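Local coordinates for protein EmrA (Aquifex aeolicus, PDB 4TKO) that serves as the periplasmic adaptor of a major facilitator superfamily multidrug efflux pump, probably helping to move xenobiotics out of the cell, at residues Val116-Tyr130 and Phe144-Arg158. Residues are numbered along the deposited sequence; the frame is centred on the assembly and turned at random.
Sequences VEEKIKLVKLDWERY and FEEVDTNLKVLLHER
V123 and L151 pack alongside each other at the middle of the interface, running in opposite directions, with V123 CG1 against L151 CB. V123 enters a hole made by V147, N150, L151 and L154, and L151 returns the fit among I120, V123, K124 and W127. In the next layer W127 lies between two side chains. L151 CD2 makes a CH-pi contact over one face of the W127 five-membered ring, 4.2 Å from the centroid, while F144 CZ approaches the opposite face near the rim, the two aromatic planes inclined at 48°. The two branches of V147 diverge: V147 CG1, anti to the backbone N (chi1 163°), reaches W127 CA at 3.5 Å, and V147 CG2 lies over the centre of the Y130 ring, 4.0 Å from its centroid. Such reciprocal knobs-into-holes packing defines an antiparallel coiled coil, here near the far end of the long helical hairpin of this membrane fusion protein; the axes of 116-130 and 144-156 approach to 9.2 Å, their N-to-C directions 151° apart. Toward the V116 and R158 end, the I120 and L154 side chains run past each other in opposite directions, I120 CG1 3.7 Å from L154 CB, and I120 CD1 meets L155 CD2 and one face of the R158 guanidinium. At the polar margin, W127 NE1 donates within its ring plane to the anti lone pair of D148 OD2 (3.2 Å), an oxygen that K152 NZ also reaches weakly.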
# COMPACT_ATOMS: atom_id res chain seq x y z
N VAL A 116 -25.83 9.93 -67.17
CA VAL A 116 -25.78 11.05 -68.10
C VAL A 116 -24.56 10.95 -69.01
O VAL A 116 -24.64 11.25 -70.20
CB VAL A 116 -25.77 12.38 -67.35
CG1 VAL A 116 -24.99 13.44 -68.13
CG2 VAL A 116 -27.20 12.84 -67.06
N GLU A 117 -23.44 10.50 -68.45
CA GLU A 117 -22.23 10.33 -69.24
C GLU A 117 -22.39 9.19 -70.24
O GLU A 117 -21.66 9.13 -71.23
CB GLU A 117 -21.03 10.09 -68.35
CG GLU A 117 -20.13 11.31 -68.18
CD GLU A 117 -19.38 11.66 -69.46
OE1 GLU A 117 -19.57 10.97 -70.49
OE2 GLU A 117 -18.58 12.63 -69.42
N GLU A 118 -23.34 8.30 -69.98
CA GLU A 118 -23.66 7.23 -70.92
C GLU A 118 -24.37 7.77 -72.15
O GLU A 118 -23.96 7.53 -73.30
CB GLU A 118 -24.53 6.16 -70.26
CG GLU A 118 -23.75 5.16 -69.43
CD GLU A 118 -22.72 4.41 -70.26
OE1 GLU A 118 -22.90 3.19 -70.48
OE2 GLU A 118 -21.71 5.03 -70.67
N LYS A 119 -25.44 8.51 -71.90
CA LYS A 119 -26.18 9.20 -72.93
C LYS A 119 -25.27 10.11 -73.76
O LYS A 119 -25.30 10.05 -74.99
CB LYS A 119 -27.32 10.02 -72.31
CG LYS A 119 -28.42 9.17 -71.70
CD LYS A 119 -29.43 10.02 -70.94
CE LYS A 119 -30.44 9.12 -70.23
NZ LYS A 119 -31.58 9.86 -69.62
N ILE A 120 -24.46 10.93 -73.11
CA ILE A 120 -23.60 11.84 -73.84
C ILE A 120 -22.69 11.09 -74.81
O ILE A 120 -22.36 11.61 -75.87
CB ILE A 120 -22.73 12.70 -72.91
CG1 ILE A 120 -23.54 13.85 -72.33
CG2 ILE A 120 -21.54 13.27 -73.66
CD1 ILE A 120 -22.72 14.78 -71.45
N LYS A 121 -22.30 9.88 -74.47
CA LYS A 121 -21.42 9.11 -75.35
C LYS A 121 -22.14 8.80 -76.66
O LYS A 121 -21.56 8.92 -77.74
CB LYS A 121 -20.95 7.82 -74.67
CG LYS A 121 -19.46 7.83 -74.34
CD LYS A 121 -19.03 6.55 -73.64
CE LYS A 121 -19.72 6.38 -72.30
NZ LYS A 121 -19.44 5.06 -71.66
N LEU A 122 -23.40 8.41 -76.55
CA LEU A 122 -24.22 8.06 -77.71
C LEU A 122 -24.53 9.26 -78.58
O LEU A 122 -24.22 9.27 -79.77
CB LEU A 122 -25.53 7.40 -77.26
CG LEU A 122 -25.33 6.00 -76.68
CD1 LEU A 122 -26.66 5.30 -76.42
CD2 LEU A 122 -24.43 5.17 -77.60
N VAL A 123 -25.15 10.27 -77.97
CA VAL A 123 -25.47 11.52 -78.67
C VAL A 123 -24.24 12.19 -79.29
O VAL A 123 -24.37 12.89 -80.29
CB VAL A 123 -26.16 12.52 -77.72
CG1 VAL A 123 -26.23 13.88 -78.36
CG2 VAL A 123 -27.56 12.04 -77.36
N LYS A 124 -23.05 11.99 -78.73
CA LYS A 124 -21.84 12.52 -79.36
C LYS A 124 -21.63 11.86 -80.71
O LYS A 124 -21.32 12.53 -81.70
CB LYS A 124 -20.61 12.34 -78.48
CG LYS A 124 -20.22 13.58 -77.71
CD LYS A 124 -18.90 13.38 -76.99
CE LYS A 124 -17.79 12.98 -77.96
NZ LYS A 124 -16.48 12.86 -77.26
N LEU A 125 -21.80 10.55 -80.75
CA LEU A 125 -21.71 9.81 -82.01
C LEU A 125 -22.79 10.26 -83.00
O LEU A 125 -22.50 10.49 -84.17
CB LEU A 125 -21.81 8.31 -81.75
CG LEU A 125 -20.66 7.80 -80.88
CD1 LEU A 125 -20.65 6.29 -80.85
CD2 LEU A 125 -19.30 8.35 -81.34
N ASP A 126 -24.03 10.39 -82.54
CA ASP A 126 -25.10 10.84 -83.43
C ASP A 126 -24.71 12.19 -84.00
O ASP A 126 -24.81 12.41 -85.20
CB ASP A 126 -26.44 10.94 -82.70
CG ASP A 126 -27.12 9.58 -82.55
OD1 ASP A 126 -26.77 8.64 -83.29
OD2 ASP A 126 -28.02 9.47 -81.69
N TRP A 127 -24.24 13.08 -83.13
CA TRP A 127 -23.80 14.41 -83.50
C TRP A 127 -22.73 14.36 -84.60
O TRP A 127 -22.91 14.99 -85.65
CB TRP A 127 -23.26 15.14 -82.26
CG TRP A 127 -23.19 16.63 -82.41
CD1 TRP A 127 -24.17 17.54 -82.10
CD2 TRP A 127 -22.08 17.39 -82.90
NE1 TRP A 127 -23.73 18.82 -82.37
CE2 TRP A 127 -22.45 18.75 -82.87
CE3 TRP A 127 -20.81 17.05 -83.38
CZ2 TRP A 127 -21.60 19.77 -83.29
CZ3 TRP A 127 -19.95 18.06 -83.79
CH2 TRP A 127 -20.35 19.41 -83.75
N GLU A 128 -21.65 13.62 -84.37
CA GLU A 128 -20.59 13.44 -85.38
C GLU A 128 -21.17 13.01 -86.72
O GLU A 128 -20.86 13.59 -87.77
CB GLU A 128 -19.57 12.39 -84.94
CG GLU A 128 -18.69 12.77 -83.75
CD GLU A 128 -17.45 11.89 -83.64
OE1 GLU A 128 -17.41 10.99 -82.77
OE2 GLU A 128 -16.50 12.10 -84.44
N ARG A 129 -22.01 11.99 -86.68
CA ARG A 129 -22.63 11.43 -87.86
C ARG A 129 -23.50 12.47 -88.56
O ARG A 129 -23.24 12.85 -89.70
CB ARG A 129 -23.44 10.18 -87.47
CG ARG A 129 -24.47 9.71 -88.48
CD ARG A 129 -25.26 8.54 -87.91
NE ARG A 129 -26.31 8.08 -88.82
CZ ARG A 129 -27.45 7.53 -88.43
NH1 ARG A 129 -27.71 7.35 -87.14
NH2 ARG A 129 -28.35 7.16 -89.34
N TYR A 130 -24.53 12.95 -87.87
CA TYR A 130 -25.43 13.95 -88.43
C TYR A 130 -24.69 15.19 -88.96
O TYR A 130 -25.13 15.82 -89.92
CB TYR A 130 -26.46 14.37 -87.38
CG TYR A 130 -27.69 13.50 -87.30
CD1 TYR A 130 -27.66 12.27 -86.67
CD2 TYR A 130 -28.90 13.94 -87.84
CE1 TYR A 130 -28.81 11.48 -86.60
CE2 TYR A 130 -30.04 13.17 -87.77
CZ TYR A 130 -29.99 11.94 -87.15
OH TYR A 130 -31.14 11.18 -87.09
N PHE A 144 -30.01 18.04 -87.74
CA PHE A 144 -28.70 18.06 -87.12
C PHE A 144 -28.65 18.96 -85.90
O PHE A 144 -28.05 18.61 -84.90
CB PHE A 144 -27.64 18.51 -88.11
CG PHE A 144 -26.33 18.85 -87.47
CD1 PHE A 144 -25.54 17.86 -86.91
CD2 PHE A 144 -25.88 20.15 -87.45
CE1 PHE A 144 -24.33 18.17 -86.33
CE2 PHE A 144 -24.67 20.47 -86.88
CZ PHE A 144 -23.89 19.48 -86.32
N GLU A 145 -29.28 20.13 -85.99
CA GLU A 145 -29.30 21.02 -84.85
C GLU A 145 -30.19 20.40 -83.78
O GLU A 145 -30.00 20.64 -82.59
CB GLU A 145 -29.78 22.43 -85.25
CG GLU A 145 -31.29 22.61 -85.26
CD GLU A 145 -31.73 23.84 -86.04
OE1 GLU A 145 -30.97 24.32 -86.90
OE2 GLU A 145 -32.86 24.33 -85.77
N GLU A 146 -31.14 19.58 -84.21
CA GLU A 146 -32.00 18.85 -83.28
C GLU A 146 -31.16 17.97 -82.35
O GLU A 146 -31.39 17.91 -81.14
CB GLU A 146 -33.01 18.00 -84.06
CG GLU A 146 -34.01 17.23 -83.22
CD GLU A 146 -34.90 16.33 -84.06
OE1 GLU A 146 -34.88 16.47 -85.31
OE2 GLU A 146 -35.62 15.49 -83.47
N VAL A 147 -30.18 17.30 -82.93
CA VAL A 147 -29.20 16.52 -82.18
C VAL A 147 -28.32 17.44 -81.36
O VAL A 147 -28.13 17.23 -80.17
CB VAL A 147 -28.33 15.65 -83.14
CG1 VAL A 147 -27.05 15.15 -82.46
CG2 VAL A 147 -29.15 14.49 -83.68
N ASP A 148 -27.80 18.48 -82.01
CA ASP A 148 -26.89 19.43 -81.38
C ASP A 148 -27.45 20.04 -80.09
O ASP A 148 -26.74 20.15 -79.09
CB ASP A 148 -26.53 20.54 -82.37
CG ASP A 148 -25.91 21.75 -81.69
OD1 ASP A 148 -26.68 22.63 -81.24
OD2 ASP A 148 -24.66 21.82 -81.62
N THR A 149 -28.72 20.44 -80.08
CA THR A 149 -29.23 21.09 -78.89
C THR A 149 -29.60 20.06 -77.83
O THR A 149 -29.62 20.37 -76.64
CB THR A 149 -30.43 22.00 -79.18
OG1 THR A 149 -31.61 21.22 -79.37
CG2 THR A 149 -30.13 22.91 -80.41
N ASN A 150 -29.90 18.83 -78.25
CA ASN A 150 -30.05 17.76 -77.27
C ASN A 150 -28.72 17.49 -76.55
O ASN A 150 -28.70 17.18 -75.36
CB ASN A 150 -30.55 16.47 -77.91
CG ASN A 150 -30.54 15.30 -76.93
OD1 ASN A 150 -30.89 15.45 -75.76
ND2 ASN A 150 -30.12 14.13 -77.41
N LEU A 151 -27.62 17.59 -77.29
CA LEU A 151 -26.31 17.36 -76.71
C LEU A 151 -25.95 18.49 -75.76
O LEU A 151 -25.24 18.28 -74.78
CB LEU A 151 -25.24 17.23 -77.80
CG LEU A 151 -23.81 17.07 -77.27
CD1 LEU A 151 -23.57 15.68 -76.71
CD2 LEU A 151 -22.77 17.41 -78.33
N LYS A 152 -26.44 19.68 -76.07
CA LYS A 152 -26.16 20.83 -75.23
C LYS A 152 -26.84 20.65 -73.88
O LYS A 152 -26.23 20.85 -72.83
CB LYS A 152 -26.61 22.13 -75.92
CG LYS A 152 -25.57 22.71 -76.90
CD LYS A 152 -26.19 23.80 -77.76
CE LYS A 152 -25.13 24.73 -78.37
NZ LYS A 152 -24.08 24.04 -79.18
N VAL A 153 -28.11 20.24 -73.92
CA VAL A 153 -28.86 19.95 -72.71
C VAL A 153 -28.13 18.96 -71.82
O VAL A 153 -27.81 19.26 -70.67
CB VAL A 153 -30.26 19.40 -73.04
CG1 VAL A 153 -30.94 18.89 -71.77
CG2 VAL A 153 -31.09 20.46 -73.74
N LEU A 154 -27.85 17.78 -72.36
CA LEU A 154 -27.09 16.76 -71.65
C LEU A 154 -25.74 17.28 -71.14
O LEU A 154 -25.26 16.83 -70.10
CB LEU A 154 -26.87 15.53 -72.54
CG LEU A 154 -27.86 14.36 -72.45
CD1 LEU A 154 -29.29 14.83 -72.64
CD2 LEU A 154 -27.51 13.28 -73.47
N LEU A 155 -25.12 18.20 -71.86
CA LEU A 155 -23.77 18.63 -71.51
C LEU A 155 -23.76 19.59 -70.34
O LEU A 155 -22.80 19.63 -69.56
CB LEU A 155 -23.07 19.27 -72.71
CG LEU A 155 -22.06 18.37 -73.43
CD1 LEU A 155 -21.22 19.17 -74.41
CD2 LEU A 155 -21.17 17.63 -72.45
N HIS A 156 -24.82 20.38 -70.21
CA HIS A 156 -24.89 21.36 -69.14
C HIS A 156 -25.80 20.86 -68.02
O HIS A 156 -25.96 21.51 -66.99
CB HIS A 156 -25.32 22.74 -69.68
CG HIS A 156 -26.74 23.10 -69.38
ND1 HIS A 156 -27.80 22.73 -70.19
CD2 HIS A 156 -27.29 23.82 -68.37
CE1 HIS A 156 -28.92 23.20 -69.68
NE2 HIS A 156 -28.64 23.86 -68.57
N GLU A 157 -26.38 19.68 -68.22
CA GLU A 157 -26.99 18.97 -67.11
C GLU A 157 -25.96 17.99 -66.57
O GLU A 157 -26.21 17.26 -65.61
CB GLU A 157 -28.28 18.26 -67.55
CG GLU A 157 -28.20 16.74 -67.58
CD GLU A 157 -29.55 16.08 -67.80
OE1 GLU A 157 -30.39 16.65 -68.54
OE2 GLU A 157 -29.78 14.99 -67.22
N ARG A 158 -24.77 18.01 -67.18
CA ARG A 158 -23.66 17.21 -66.70
C ARG A 158 -22.87 17.97 -65.66
O ARG A 158 -22.81 17.57 -64.51
CB ARG A 158 -22.72 16.79 -67.84
CG ARG A 158 -21.30 16.51 -67.37
CD ARG A 158 -20.50 15.70 -68.36
NE ARG A 158 -19.90 16.51 -69.42
CZ ARG A 158 -18.99 16.05 -70.28
NH1 ARG A 158 -18.58 14.80 -70.20
NH2 ARG A 158 -18.50 16.85 -71.22